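Local coordinates for 0.19 alpha-amylase inhibitor (Triticum aestivum, PDB 1HSS), which inhibits alpha-amylases, the starch-degrading enzymes, as a secreted homodimeric wheat-kernel protein that is also an allergen, at residues L23-C28 with D62-E67. Numbering follows the deposited sequence.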
loop_
_atom_site.group_PDB
_atom_site.type_symbol
_atom_site.label_atom_id
_atom_site.label_comp_id
_atom_site.label_asym_id
_atom_site.label_seq_id
_atom_site.Cartn_x
_atom_site.Cartn_y
_atom_site.Cartn_z
ATOM N N LEU A 23 5.021 13.455 0.710
ATOM C CA LEU A 23 4.938 12.201 -0.013
ATOM C C LEU A 23 3.488 11.777 -0.221
ATOM O O LEU A 23 3.092 11.464 -1.333
ATOM C CB LEU A 23 5.667 11.117 0.760
ATOM C CG LEU A 23 5.518 9.737 0.124
ATOM C CD1 LEU A 23 6.213 9.751 -1.217
ATOM C CD2 LEU A 23 6.121 8.658 1.014
ATOM N N LEU A 24 2.711 11.742 0.863
ATOM C CA LEU A 24 1.300 11.353 0.827
ATOM C C LEU A 24 0.436 12.236 -0.099
ATOM O O LEU A 24 -0.424 11.738 -0.819
ATOM C CB LEU A 24 0.734 11.351 2.257
ATOM C CG LEU A 24 -0.768 11.084 2.411
ATOM C CD1 LEU A 24 -1.174 9.773 1.710
ATOM C CD2 LEU A 24 -1.125 11.047 3.871
ATOM N N ARG A 25 0.715 13.534 -0.134
ATOM C CA ARG A 25 0.013 14.459 -1.024
ATOM C C ARG A 25 0.311 14.289 -2.506
ATOM O O ARG A 25 -0.568 14.524 -3.333
ATOM C CB ARG A 25 0.292 15.896 -0.614
ATOM C CG ARG A 25 -0.513 16.315 0.584
ATOM C CD ARG A 25 -0.709 17.796 0.565
ATOM N NE ARG A 25 0.197 18.426 1.503
ATOM C CZ ARG A 25 -0.162 18.813 2.725
ATOM N NH1 ARG A 25 -1.462 18.867 3.061
ATOM N NH2 ARG A 25 0.776 19.203 3.591
ATOM N N LEU A 26 1.544 13.896 -2.835
ATOM C CA LEU A 26 1.921 13.506 -4.200
ATOM C C LEU A 26 1.343 12.144 -4.611
ATOM O O LEU A 26 0.740 11.985 -5.676
ATOM C CB LEU A 26 3.447 13.457 -4.341
ATOM C CG LEU A 26 4.231 14.772 -4.292
ATOM C CD1 LEU A 26 5.720 14.493 -4.055
ATOM C CD2 LEU A 26 4.014 15.528 -5.591
ATOM N N GLN A 27 1.510 11.164 -3.743
ATOM C CA GLN A 27 1.007 9.852 -4.035
ATOM C C GLN A 27 -0.494 9.775 -4.186
ATOM O O GLN A 27 -0.967 9.000 -5.007
ATOM C CB GLN A 27 1.425 8.882 -2.960
ATOM C CG GLN A 27 2.873 8.520 -2.993
ATOM C CD GLN A 27 3.157 7.385 -2.041
ATOM O OE1 GLN A 27 3.618 6.322 -2.452
ATOM N NE2 GLN A 27 2.797 7.566 -0.778
ATOM N N CYS A 28 -1.259 10.502 -3.371
ATOM C CA CYS A 28 -2.713 10.279 -3.354
ATOM C C CYS A 28 -3.485 10.721 -4.613
ATOM O O CYS A 28 -4.602 10.253 -4.847
ATOM C CB CYS A 28 -3.374 10.847 -2.081
ATOM S SG CYS A 28 -3.396 12.645 -1.907
ATOM N N ASP A 62 -4.183 11.872 10.918
ATOM C CA ASP A 62 -5.115 12.562 11.789
ATOM C C ASP A 62 -4.799 14.069 11.887
ATOM O O ASP A 62 -5.660 14.907 11.645
ATOM C CB ASP A 62 -5.090 11.893 13.174
ATOM C CG ASP A 62 -6.143 12.455 14.124
ATOM O OD1 ASP A 62 -7.344 12.134 13.964
ATOM O OD2 ASP A 62 -5.763 13.216 15.041
ATOM N N SER A 63 -3.539 14.412 12.126
ATOM C CA SER A 63 -3.112 15.815 12.090
ATOM C C SER A 63 -3.420 16.523 10.765
ATOM O O SER A 63 -3.832 17.678 10.759
ATOM C CB SER A 63 -1.612 15.937 12.365
ATOM O OG SER A 63 -1.262 15.239 13.537
ATOM N N MET A 64 -3.141 15.866 9.644
ATOM C CA MET A 64 -3.411 16.449 8.341
ATOM C C MET A 64 -4.886 16.758 8.128
ATOM O O MET A 64 -5.243 17.839 7.677
ATOM C CB MET A 64 -2.885 15.522 7.248
ATOM C CG MET A 64 -1.382 15.451 7.293
ATOM S SD MET A 64 -0.605 14.521 5.992
ATOM C CE MET A 64 -0.750 15.617 4.661
ATOM N N TYR A 65 -5.742 15.847 8.567
ATOM C CA TYR A 65 -7.183 16.035 8.470
ATOM C C TYR A 65 -7.740 17.036 9.454
ATOM O O TYR A 65 -8.719 17.716 9.165
ATOM C CB TYR A 65 -7.886 14.709 8.665
ATOM C CG TYR A 65 -8.089 14.004 7.373
ATOM C CD1 TYR A 65 -8.647 14.669 6.297
ATOM C CD2 TYR A 65 -7.731 12.679 7.220
ATOM C CE1 TYR A 65 -8.864 14.026 5.096
ATOM C CE2 TYR A 65 -7.933 12.025 6.020
ATOM C CZ TYR A 65 -8.514 12.702 4.965
ATOM O OH TYR A 65 -8.840 12.038 3.810
ATOM N N LYS A 66 -7.128 17.095 10.630
ATOM C CA LYS A 66 -7.580 17.976 11.702
ATOM C C LYS A 66 -7.075 19.406 11.568
ATOM O O LYS A 66 -7.610 20.317 12.198
ATOM C CB LYS A 66 -7.161 17.410 13.055
ATOM C CG LYS A 66 -8.322 16.900 13.889
ATOM C CD LYS A 66 -8.353 15.380 13.967
ATOM C CE LYS A 66 -9.731 14.824 13.609
ATOM N NZ LYS A 66 -10.072 15.034 12.167
ATOM N N GLU A 67 -6.030 19.598 10.771
ATOM C CA GLU A 67 -5.632 20.935 10.352
ATOM C C GLU A 67 -6.385 21.367 9.081
ATOM O O GLU A 67 -6.980 22.454 9.042
ATOM C CB GLU A 67 -4.116 20.997 10.130
ATOM C CG GLU A 67 -3.586 22.362 9.653
ATOM C CD GLU A 67 -4.209 23.561 10.389
ATOM O OE1 GLU A 67 -4.046 23.660 11.629
ATOM O OE2 GLU A 67 -4.840 24.421 9.717
#
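Helices 20-27 and 53-67 belong to the disulfide-rich, mainly helical fold of the cereal trypsin/alpha-amylase inhibitors, and between residues 23-28 and 62-67 their contact rests on one long side chain, M64, which reaches across to L24 and R25. The backbones stay well apart, R25 CA lying 10.2 Å from M64 CA, and no hydrogen bond links the two segments. M64 spans the gap by running out extended as far as its sulfur (chi2 -175°) and then bending at chi3 (75°), which turns the methyl toward R25. The buried sulfur is left beside the leucine, itself buried: M64 SD sits 4.1 Å from L24 CD2, the two side chains passing each other in opposite directions. The methyl settles over one face of the R25 guanidinium, displaced toward its rim, with M64 CE 3.7 Å from R25 NH1; R25 CG is 4.1 Å from M64 CE. In R25 the bend at chi3 (-102°), with the turn at chi4, brings the flat group over the methyl, and its NH1 is hydrogen-bonded to the carbonyl oxygen of A79. In the family's helical bundle F80, in a loop, touches both L24 and M64, while T91 of helix 85-92 packs on L24. One turn after L24, C28, whose N is bonded to L24 O, is joined by a disulfide to C83, tying this region to the chain that follows F80.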